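Local coordinates for protein transcriptional regulator (Streptococcus thermophilus LMD-9, PDB 5JUF) that probably activates transcription of competence genes as an RNPP-family quorum sensor, pairing a helix-turn-helix DNA-binding domain with a TPR domain that senses a signalling peptide, at residues A[254-257]-A[258-262]; A[236-240]-A[241-245]; A[12-15]-A[16-19]; A[60-63]-A[64-67]. All coordinates share one frame; numbering follows the deposited sequence.

Contact 1 (A[254-257]-A[258-262])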
loop_
_atom_site.group_PDB
_atom_site.type_symbol
_atom_site.label_atom_id
_atom_site.label_comp_id
_atom_site.label_asym_id
_atom_site.label_seq_id
_atom_site.Cartn_x
_atom_site.Cartn_y
_atom_site.Cartn_z
ATOM N N ALA A 254 -1.531 -23.115 10.080
ATOM C CA ALA A 254 -2.493 -24.212 10.098
ATOM C C ALA A 254 -3.036 -24.487 8.702
ATOM O O ALA A 254 -3.105 -25.641 8.272
ATOM C CB ALA A 254 -3.636 -23.896 11.067
ATOM N N LYS A 255 -3.444 -23.434 7.981
ATOM C CA LYS A 255 -3.903 -23.611 6.603
ATOM C C LYS A 255 -2.846 -24.314 5.760
ATOM O O LYS A 255 -3.162 -25.228 4.986
ATOM C CB LYS A 255 -4.255 -22.261 5.972
ATOM C CG LYS A 255 -5.369 -21.462 6.646
ATOM C CD LYS A 255 -6.730 -22.115 6.463
ATOM C CE LYS A 255 -7.862 -21.149 6.821
ATOM N NZ LYS A 255 -9.190 -21.838 6.808
ATOM N N TYR A 256 -1.582 -23.896 5.895
ATOM C CA TYR A 256 -0.500 -24.532 5.150
ATOM C C TYR A 256 -0.414 -26.018 5.466
ATOM O O TYR A 256 -0.339 -26.852 4.558
ATOM C CB TYR A 256 0.827 -23.831 5.459
ATOM C CG TYR A 256 2.049 -24.541 4.914
ATOM C CD1 TYR A 256 2.497 -24.311 3.612
ATOM C CD2 TYR A 256 2.763 -25.436 5.706
ATOM C CE1 TYR A 256 3.620 -24.965 3.122
ATOM C CE2 TYR A 256 3.880 -26.090 5.226
ATOM C CZ TYR A 256 4.303 -25.853 3.937
ATOM O OH TYR A 256 5.418 -26.509 3.471
ATOM N N GLU A 257 -0.435 -26.370 6.757
ATOM C CA GLU A 257 -0.382 -27.780 7.132
ATOM C C GLU A 257 -1.593 -28.537 6.605
ATOM O O GLU A 257 -1.469 -29.677 6.147
ATOM C CB GLU A 257 -0.285 -27.923 8.656
ATOM C CG GLU A 257 1.022 -27.417 9.247
ATOM C CD GLU A 257 2.221 -28.283 8.868
ATOM O OE1 GLU A 257 2.019 -29.396 8.336
ATOM O OE2 GLU A 257 3.367 -27.842 9.099
ATOM N N LEU A 258 -2.773 -27.913 6.660
ATOM C CA LEU A 258 -4.013 -28.591 6.299
ATOM C C LEU A 258 -4.173 -28.726 4.788
ATOM O O LEU A 258 -4.551 -29.791 4.291
ATOM C CB LEU A 258 -5.202 -27.830 6.892
ATOM C CG LEU A 258 -6.602 -28.377 6.600
ATOM C CD1 LEU A 258 -6.791 -29.735 7.243
ATOM C CD2 LEU A 258 -7.676 -27.411 7.070
ATOM N N LEU A 259 -3.892 -27.660 4.043
ATOM C CA LEU A 259 -4.213 -27.611 2.624
ATOM C C LEU A 259 -3.056 -28.068 1.747
ATOM O O LEU A 259 -3.284 -28.710 0.719
ATOM C CB LEU A 259 -4.635 -26.193 2.233
ATOM C CG LEU A 259 -5.859 -25.662 2.980
ATOM C CD1 LEU A 259 -6.034 -24.180 2.704
ATOM C CD2 LEU A 259 -7.093 -26.430 2.557
ATOM N N HIS A 260 -1.817 -27.758 2.127
ATOM C CA HIS A 260 -0.661 -28.176 1.344
ATOM C C HIS A 260 -0.025 -29.460 1.858
ATOM O O HIS A 260 0.265 -30.360 1.064
ATOM C CB HIS A 260 0.392 -27.067 1.300
ATOM C CG HIS A 260 1.526 -27.362 0.369
ATOM N ND1 HIS A 260 2.835 -27.446 0.791
ATOM C CD2 HIS A 260 1.541 -27.620 -0.961
ATOM C CE1 HIS A 260 3.610 -27.727 -0.241
ATOM N NE2 HIS A 260 2.850 -27.837 -1.316
ATOM N N LYS A 261 0.213 -29.568 3.169
ATOM C CA LYS A 261 0.828 -30.780 3.698
ATOM C C LYS A 261 -0.184 -31.883 3.969
ATOM O O LYS A 261 0.211 -33.048 4.076
ATOM C CB LYS A 261 1.601 -30.479 4.984
ATOM C CG LYS A 261 2.683 -29.432 4.819
ATOM C CD LYS A 261 3.701 -29.847 3.768
ATOM C CE LYS A 261 4.451 -31.091 4.204
ATOM N NZ LYS A 261 5.370 -31.566 3.141
ATOM N N GLU A 262 -1.472 -31.545 4.061
ATOM C CA GLU A 262 -2.519 -32.489 4.456
ATOM C C GLU A 262 -2.144 -33.197 5.755
ATOM O O GLU A 262 -2.222 -34.418 5.879
ATOM C CB GLU A 262 -2.817 -33.495 3.340
ATOM C CG GLU A 262 -3.352 -32.846 2.074
ATOM C CD GLU A 262 -3.926 -33.844 1.101
ATOM O OE1 GLU A 262 -4.695 -33.428 0.211
ATOM O OE2 GLU A 262 -3.610 -35.044 1.227
#

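Contact 2 (A[236-240]-A[241-245])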
loop_
_atom_site.group_PDB
_atom_site.type_symbol
_atom_site.label_atom_id
_atom_site.label_comp_id
_atom_site.label_asym_id
_atom_site.label_seq_id
_atom_site.Cartn_x
_atom_site.Cartn_y
_atom_site.Cartn_z
ATOM N N VAL A 236 8.096 -9.319 11.347
ATOM C CA VAL A 236 7.463 -8.010 11.484
ATOM C C VAL A 236 6.760 -7.896 12.830
ATOM O O VAL A 236 6.880 -6.879 13.526
ATOM C CB VAL A 236 6.484 -7.747 10.320
ATOM C CG1 VAL A 236 5.684 -6.478 10.573
ATOM C CG2 VAL A 236 7.232 -7.625 8.996
ATOM N N ILE A 237 5.992 -8.923 13.209
ATOM C CA ILE A 237 5.301 -8.879 14.498
ATOM C C ILE A 237 6.294 -8.651 15.623
ATOM O O ILE A 237 6.034 -7.876 16.552
ATOM C CB ILE A 237 4.476 -10.163 14.728
ATOM C CG1 ILE A 237 3.228 -10.150 13.841
ATOM C CG2 ILE A 237 4.114 -10.324 16.221
ATOM C CD1 ILE A 237 2.515 -11.472 13.823
ATOM N N GLU A 238 7.452 -9.318 15.560
ATOM C CA GLU A 238 8.432 -9.171 16.631
ATOM C C GLU A 238 9.068 -7.784 16.611
ATOM O O GLU A 238 9.284 -7.182 17.669
ATOM C CB GLU A 238 9.503 -10.266 16.520
ATOM C CG GLU A 238 10.543 -10.253 17.631
ATOM C CD GLU A 238 10.002 -10.779 18.953
ATOM O OE1 GLU A 238 8.877 -11.327 18.968
ATOM O OE2 GLU A 238 10.703 -10.645 19.977
ATOM N N LYS A 239 9.376 -7.257 15.427
ATOM C CA LYS A 239 10.063 -5.969 15.367
ATOM C C LYS A 239 9.170 -4.836 15.861
ATOM O O LYS A 239 9.638 -3.934 16.565
ATOM C CB LYS A 239 10.546 -5.679 13.950
ATOM C CG LYS A 239 11.884 -6.313 13.606
ATOM C CD LYS A 239 13.017 -5.760 14.472
ATOM C CE LYS A 239 13.340 -4.310 14.128
ATOM N NZ LYS A 239 14.722 -3.932 14.593
ATOM N N SER A 240 7.884 -4.870 15.518
ATOM C CA SER A 240 6.957 -3.803 15.880
ATOM C C SER A 240 5.999 -4.192 17.003
ATOM O O SER A 240 5.059 -3.441 17.281
ATOM C CB SER A 240 6.167 -3.355 14.645
ATOM O OG SER A 240 7.023 -2.671 13.744
ATOM N N GLN A 241 6.207 -5.342 17.650
ATOM C CA GLN A 241 5.370 -5.794 18.771
ATOM C C GLN A 241 3.881 -5.801 18.415
ATOM O O GLN A 241 3.030 -5.321 19.170
ATOM C CB GLN A 241 5.633 -4.936 20.009
ATOM C CG GLN A 241 7.087 -4.977 20.489
ATOM C CD GLN A 241 7.451 -6.302 21.147
ATOM O OE1 GLN A 241 7.076 -6.561 22.300
ATOM N NE2 GLN A 241 8.186 -7.150 20.420
ATOM N N LEU A 242 3.558 -6.387 17.263
ATOM C CA LEU A 242 2.173 -6.427 16.774
ATOM C C LEU A 242 1.453 -7.692 17.256
ATOM O O LEU A 242 0.917 -8.476 16.475
ATOM C CB LEU A 242 2.152 -6.345 15.255
ATOM C CG LEU A 242 2.998 -5.226 14.663
ATOM C CD1 LEU A 242 2.926 -5.284 13.147
ATOM C CD2 LEU A 242 2.504 -3.893 15.201
ATOM N N TYR A 243 1.395 -7.851 18.579
ATOM C CA TYR A 243 1.067 -9.172 19.111
ATOM C C TYR A 243 -0.375 -9.576 18.840
ATOM O O TYR A 243 -0.652 -10.769 18.721
ATOM C CB TYR A 243 1.411 -9.231 20.600
ATOM C CG TYR A 243 2.904 -9.408 20.785
ATOM C CD1 TYR A 243 3.590 -10.384 20.063
ATOM C CD2 TYR A 243 3.630 -8.575 21.622
ATOM C CE1 TYR A 243 4.958 -10.546 20.189
ATOM C CE2 TYR A 243 5.000 -8.728 21.757
ATOM C CZ TYR A 243 5.657 -9.719 21.035
ATOM O OH TYR A 243 7.018 -9.886 21.157
ATOM N N SER A 244 -1.304 -8.620 18.712
ATOM C CA SER A 244 -2.687 -9.010 18.448
ATOM C C SER A 244 -2.852 -9.648 17.068
ATOM O O SER A 244 -3.876 -10.293 16.816
ATOM C CB SER A 244 -3.622 -7.804 18.590
ATOM O OG SER A 244 -3.376 -6.862 17.565
ATOM N N TYR A 245 -1.862 -9.503 16.184
ATOM C CA TYR A 245 -1.913 -10.116 14.860
ATOM C C TYR A 245 -1.247 -11.480 14.822
ATOM O O TYR A 245 -1.330 -12.168 13.800
ATOM C CB TYR A 245 -1.249 -9.204 13.824
ATOM C CG TYR A 245 -2.007 -7.910 13.595
ATOM C CD1 TYR A 245 -3.339 -7.783 13.993
ATOM C CD2 TYR A 245 -1.396 -6.814 12.988
ATOM C CE1 TYR A 245 -4.041 -6.606 13.798
ATOM C CE2 TYR A 245 -2.091 -5.630 12.786
ATOM C CZ TYR A 245 -3.415 -5.533 13.196
ATOM O OH TYR A 245 -4.123 -4.365 13.000
#

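Contact 3 (A[12-15]-A[16-19])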
loop_
_atom_site.group_PDB
_atom_site.type_symbol
_atom_site.label_atom_id
_atom_site.label_comp_id
_atom_site.label_asym_id
_atom_site.label_seq_id
_atom_site.Cartn_x
_atom_site.Cartn_y
_atom_site.Cartn_z
ATOM N N LYS A 12 5.419 23.812 -17.706
ATOM C CA LYS A 12 4.996 23.735 -19.099
ATOM C C LYS A 12 5.642 24.831 -19.940
ATOM O O LYS A 12 6.149 24.562 -21.038
ATOM C CB LYS A 12 3.468 23.837 -19.180
ATOM C CG LYS A 12 2.893 23.683 -20.590
ATOM C CD LYS A 12 1.376 23.672 -20.546
ATOM C CE LYS A 12 0.765 23.194 -21.879
ATOM N NZ LYS A 12 0.479 24.317 -22.802
ATOM N N THR A 13 5.639 26.072 -19.440
ATOM C CA THR A 13 6.242 27.167 -20.199
ATOM C C THR A 13 7.711 26.891 -20.500
ATOM O O THR A 13 8.180 27.144 -21.614
ATOM C CB THR A 13 6.093 28.488 -19.441
ATOM O OG1 THR A 13 4.702 28.757 -19.226
ATOM C CG2 THR A 13 6.707 29.643 -20.225
ATOM N N GLU A 14 8.456 26.355 -19.529
ATOM C CA GLU A 14 9.878 26.113 -19.782
ATOM C C GLU A 14 10.081 24.916 -20.703
ATOM O O GLU A 14 10.923 24.957 -21.608
ATOM C CB GLU A 14 10.635 25.903 -18.472
ATOM C CG GLU A 14 12.125 25.630 -18.664
ATOM C CD GLU A 14 12.882 26.815 -19.266
ATOM O OE1 GLU A 14 14.002 26.614 -19.768
ATOM O OE2 GLU A 14 12.358 27.948 -19.236
ATOM N N ARG A 15 9.342 23.827 -20.472
ATOM C CA ARG A 15 9.423 22.692 -21.393
ATOM C C ARG A 15 9.162 23.133 -22.832
ATOM O O ARG A 15 9.910 22.775 -23.752
ATOM C CB ARG A 15 8.431 21.598 -20.993
ATOM C CG ARG A 15 8.586 20.357 -21.866
ATOM C CD ARG A 15 7.589 19.244 -21.523
ATOM N NE ARG A 15 6.198 19.679 -21.521
ATOM C CZ ARG A 15 5.477 19.895 -22.619
ATOM N NH1 ARG A 15 6.020 19.745 -23.830
ATOM N NH2 ARG A 15 4.211 20.254 -22.504
ATOM N N GLU A 16 8.110 23.929 -23.041
ATOM C CA GLU A 16 7.794 24.382 -24.392
ATOM C C GLU A 16 8.849 25.355 -24.918
ATOM O O GLU A 16 9.195 25.319 -26.109
ATOM C CB GLU A 16 6.398 25.011 -24.416
ATOM C CG GLU A 16 5.292 24.002 -24.198
ATOM C CD GLU A 16 3.924 24.640 -24.206
ATOM O OE1 GLU A 16 3.847 25.868 -24.021
ATOM O OE2 GLU A 16 2.924 23.913 -24.393
ATOM N N ARG A 17 9.375 26.228 -24.050
ATOM C CA ARG A 17 10.458 27.122 -24.473
ATOM C C ARG A 17 11.646 26.330 -25.007
ATOM O O ARG A 17 12.302 26.750 -25.971
ATOM C CB ARG A 17 10.901 28.023 -23.305
ATOM C CG ARG A 17 11.760 29.221 -23.743
ATOM C CD ARG A 17 12.414 29.966 -22.566
ATOM N NE ARG A 17 13.364 29.120 -21.839
ATOM C CZ ARG A 17 14.637 28.930 -22.190
ATOM N NH1 ARG A 17 15.134 29.527 -23.265
ATOM N NH2 ARG A 17 15.415 28.143 -21.463
ATOM N N GLN A 18 11.947 25.182 -24.389
ATOM C CA GLN A 18 13.034 24.325 -24.851
ATOM C C GLN A 18 12.619 23.418 -26.001
ATOM O O GLN A 18 13.435 22.605 -26.443
ATOM C CB GLN A 18 13.576 23.475 -23.693
ATOM C CG GLN A 18 14.195 24.311 -22.569
ATOM C CD GLN A 18 14.894 23.482 -21.504
ATOM O OE1 GLN A 18 15.288 22.342 -21.738
ATOM N NE2 GLN A 18 15.055 24.062 -20.324
ATOM N N GLN A 19 11.391 23.557 -26.504
ATOM C CA GLN A 19 10.878 22.736 -27.610
ATOM C C GLN A 19 11.023 21.245 -27.297
ATOM O O GLN A 19 11.326 20.425 -28.161
ATOM C CB GLN A 19 11.557 23.090 -28.941
ATOM C CG GLN A 19 11.253 24.517 -29.475
ATOM C CD GLN A 19 9.761 24.801 -29.688
ATOM O OE1 GLN A 19 8.970 23.901 -29.991
ATOM N NE2 GLN A 19 9.376 26.069 -29.539
HETATM O O HOH W 1 2.780 21.319 -25.196
#

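Contact 4 (A[60-63]-A[64-67])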
loop_
_atom_site.group_PDB
_atom_site.type_symbol
_atom_site.label_atom_id
_atom_site.label_comp_id
_atom_site.label_asym_id
_atom_site.label_seq_id
_atom_site.Cartn_x
_atom_site.Cartn_y
_atom_site.Cartn_z
ATOM N N GLY A 60 17.196 21.261 -16.856
ATOM C CA GLY A 60 18.363 22.053 -16.514
ATOM C C GLY A 60 18.038 23.260 -15.662
ATOM O O GLY A 60 18.665 24.312 -15.815
ATOM N N LYS A 61 17.061 23.142 -14.777
ATOM C CA LYS A 61 16.665 24.210 -13.880
ATOM C C LYS A 61 16.893 23.755 -12.442
ATOM O O LYS A 61 16.990 22.556 -12.163
ATOM C CB LYS A 61 15.189 24.583 -14.106
ATOM C CG LYS A 61 14.932 25.376 -15.387
ATOM C CD LYS A 61 15.297 26.843 -15.173
ATOM C CE LYS A 61 15.124 27.673 -16.427
ATOM N NZ LYS A 61 16.059 27.234 -17.496
ATOM N N SER A 62 16.994 24.710 -11.523
ATOM C CA SER A 62 16.960 24.330 -10.120
ATOM C C SER A 62 15.512 24.217 -9.665
ATOM O O SER A 62 14.602 24.798 -10.265
ATOM C CB SER A 62 17.700 25.343 -9.245
ATOM O OG SER A 62 17.009 26.576 -9.236
ATOM N N MET A 63 15.302 23.445 -8.594
ATOM C CA MET A 63 13.977 23.414 -7.987
ATOM C C MET A 63 13.548 24.809 -7.553
ATOM O O MET A 63 12.368 25.160 -7.672
ATOM C CB MET A 63 13.956 22.440 -6.807
ATOM C CG MET A 63 13.979 20.973 -7.237
ATOM S SD MET A 63 13.569 19.810 -5.919
ATOM C CE MET A 63 14.825 20.224 -4.714
ATOM N N THR A 64 14.503 25.630 -7.107
ATOM C CA THR A 64 14.195 26.995 -6.702
ATOM C C THR A 64 13.587 27.785 -7.852
ATOM O O THR A 64 12.581 28.485 -7.679
ATOM C CB THR A 64 15.466 27.685 -6.199
ATOM O OG1 THR A 64 16.033 26.928 -5.123
ATOM C CG2 THR A 64 15.154 29.091 -5.723
ATOM N N GLU A 65 14.200 27.702 -9.032
ATOM C CA GLU A 65 13.668 28.399 -10.196
ATOM C C GLU A 65 12.250 27.945 -10.506
ATOM O O GLU A 65 11.364 28.770 -10.749
ATOM C CB GLU A 65 14.575 28.169 -11.404
ATOM C CG GLU A 65 15.913 28.875 -11.304
ATOM C CD GLU A 65 16.851 28.497 -12.432
ATOM O OE1 GLU A 65 17.219 27.311 -12.523
ATOM O OE2 GLU A 65 17.212 29.381 -13.232
ATOM N N LEU A 66 12.013 26.631 -10.504
ATOM C CA LEU A 66 10.678 26.139 -10.818
ATOM C C LEU A 66 9.661 26.519 -9.753
ATOM O O LEU A 66 8.461 26.552 -10.041
ATOM C CB LEU A 66 10.693 24.615 -11.008
ATOM C CG LEU A 66 11.495 24.056 -12.193
ATOM C CD1 LEU A 66 11.226 22.560 -12.373
ATOM C CD2 LEU A 66 11.170 24.811 -13.470
ATOM N N LEU A 67 10.105 26.787 -8.531
ATOM C CA LEU A 67 9.182 27.152 -7.466
ATOM C C LEU A 67 8.938 28.649 -7.390
ATOM O O LEU A 67 7.835 29.069 -7.018
ATOM C CB LEU A 67 9.711 26.646 -6.120
ATOM C CG LEU A 67 9.605 25.119 -6.017
ATOM C CD1 LEU A 67 10.181 24.606 -4.725
ATOM C CD2 LEU A 67 8.160 24.685 -6.172
#

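Contact 1 (A[254-257]-A[258-262])
Y256 and H260, one turn apart on helix 246-260, lie side by side and point the same way. Their ring centroids are 5.3 Å apart with planes at 43°, an oblique aromatic pair whose closest atoms are CE1 of Y256 and ND1 of H260 at 3.5 Å. Aliphatic packing adds to this: K261 runs alongside the tyrosine, its CG 3.6 Å from Y256 CE2. Bends at chi2 and chi3 lay the lysine chain along the ring. The same lysine has its CB 3.5 Å from OE1 of E257.

Among backbone bonds, L259 N donates to K255 O at 2.7 Å in the ordinary i-to-i+4 pattern. The next carbonyl, Y256 O, is shared: H260 N reaches it at 3.0 Å, and K261 N at 3.1 Å with the straighter N-H...O angle, 161°. This i+5 bond marks a wider pi-type turn, after which E262 takes positive phi.

This is the C-terminal end of helix 246-260 in the TPR region, with F223 against both rings and helix 264-280 touching A254 and L258. K255 NZ forms a salt bridge with D297. Besides the ordinary backbone bonds, then, the side chains add van der Waals and oblique ring contact, with no salt bridge between the two segments.

Contact 2 (A[236-240]-A[241-245])
The phenol of Y243 donates its OH to E238 OE1 at 3.2 Å, returning from the loop to the last turn of helix 226-240. The donor stands above the carboxylate, 50° out of its plane, and the glutamate chain is bent at chi2 (74°) to bring the acid there. A second bond comes from the side chain of Q241: NE2 donates to E238 O at 3.0 Å, with the acceptor in the amide plane. The same nitrogen makes a weak bond to Y243 OH at 3.1 Å, tying amide, phenol and acid into one polar cluster.

In the backbone, I237 O accepts from L242 N at 3.0 Å, an i-to-i+5 bond directed at a carbonyl lone pair; Q241, with positive phi, turns the chain out of the helix. L242 is the centre of an inverse gamma turn, where Y243 N bonds weakly to Q241 O. S240 OG is satisfied by D200 and N203. Apolar contacts accompany these bonds: V236 CG1 meets L242 CD1 at 4.0 Å, and I237 CG2 lies 3.9 Å from Y243 CD1. The bend links two consecutive helices of the TPR region, 226-240 and 246-260; V236 and I237 pack on F207 of helix 200-219, and I237 also reaches V249 of helix 246-260.

Contact 3 (A[12-15]-A[16-19])
K12 reaches along helix 3-17 to E16, one turn on, its NZ forming a salt bridge with OE2 at 2.9 Å. The lysine is stretched out until a turn at chi4 (-92°) brings the ammonium to the syn side of OE2, tilted out of the carboxylate plane. T13 contributes through its backbone, its O accepting from R17 N at 2.9 Å.

E14 is the hub. R17 grips it side-on: NH2 meets the syn lone pair of OE1 at 2.7 Å, while NE donates to OE2 at 3.0 Å with an N-H...O angle of 172°. On the anti lone pair of OE1, Q18 NE2 donates at 2.8 Å, almost straight at 174°. K61 adds a salt bridge to OE1, an accumulation of donors that would probably favour the ionised acid. These bonds lie in the last turns of helix 3-17, the first helix of the chain's helix-turn-helix region, where Q19, with positive phi, closes a Schellman motif and its N bonds to E16 O at 2.8 Å.

R15 turns to the interior, with its NE in a salt bridge to E41 of helix 34-41. E16 CG lies over one face of its guanidinium, and a water at the group's edge accepts from R15 NH2 and donates to E16 OE2 at 2.7 Å.

Contact 4 (A[60-63]-A[64-67])
Two hydrogen bonds run in opposite directions between S62 and E65, each side chain serving the other residue's backbone. S62 N donates to E65 OE1 at 2.8 Å along a nearly straight line, 171°, and arrives on the anti lone pair of that oxygen. In return, E65 N donates to S62 OG at 3.0 Å with an angle of 163°. For S62 this needs OG placed between the backbone N and the carbonyl carbon (chi1 67°), which turns the hydroxyl toward the start of the helix. The serine hydroxyl also makes a weak bond to E65 OE1 at 3.4 Å, so one carboxylate oxygen receives both donors of the cap residue.

The carboxylate is further flanked by K61, whose chain crosses that of E65 at about a right angle. Their contact is through methylene rather than charge: K61 CD sits 3.3 Å from E65 OE1, while the ammonium pairs with E14. Beyond the cap, L66 N bonds to S62 O at 3.2 Å and L67 N to M63 O at 2.9 Å, opening the regular helical pattern. On the apolar side, K61 CB lies 4.1 Å from L66 CD2; L66 in turn packs on I55 and A56 of helix 49-59, and L67 touches L52 there and I7 of helix 3-17.

G60, with positive phi, closes a Schellman motif at the end of helix 49-59, and two residues later S62 takes the N-cap of helix 63-67. The reciprocal S62-E65 pairing is a classical capping box, here starting the short helix 63-67 of the helix-turn-helix region.

How the contacts relate
Contacts 3 and 4 adjoin in the helix-turn-helix domain, their centres about 13 Å apart, and touch directly: K61 NZ of contact 4 bridges to E14 OE1 of contact 3 at 3.1 Å. Contacts 1 and 2 belong to the TPR region, near the ends of the successive helices 246-260 and 226-240, with centres about 24 Å apart and no touch. Contacts 1 and 3 lie on opposite sides of the chain's centre, about 60 Å apart centre to centre. Contact 2 is partly buried and mixes apolar packing with hydrogen bonds to backbone carbonyls and to a glutamate carboxylate; the other three are surface contacts. Contact 3 relies on salt bridges, contact 4 on helix capping, contact 1 on ring and aliphatic packing beside a wider pi-type turn.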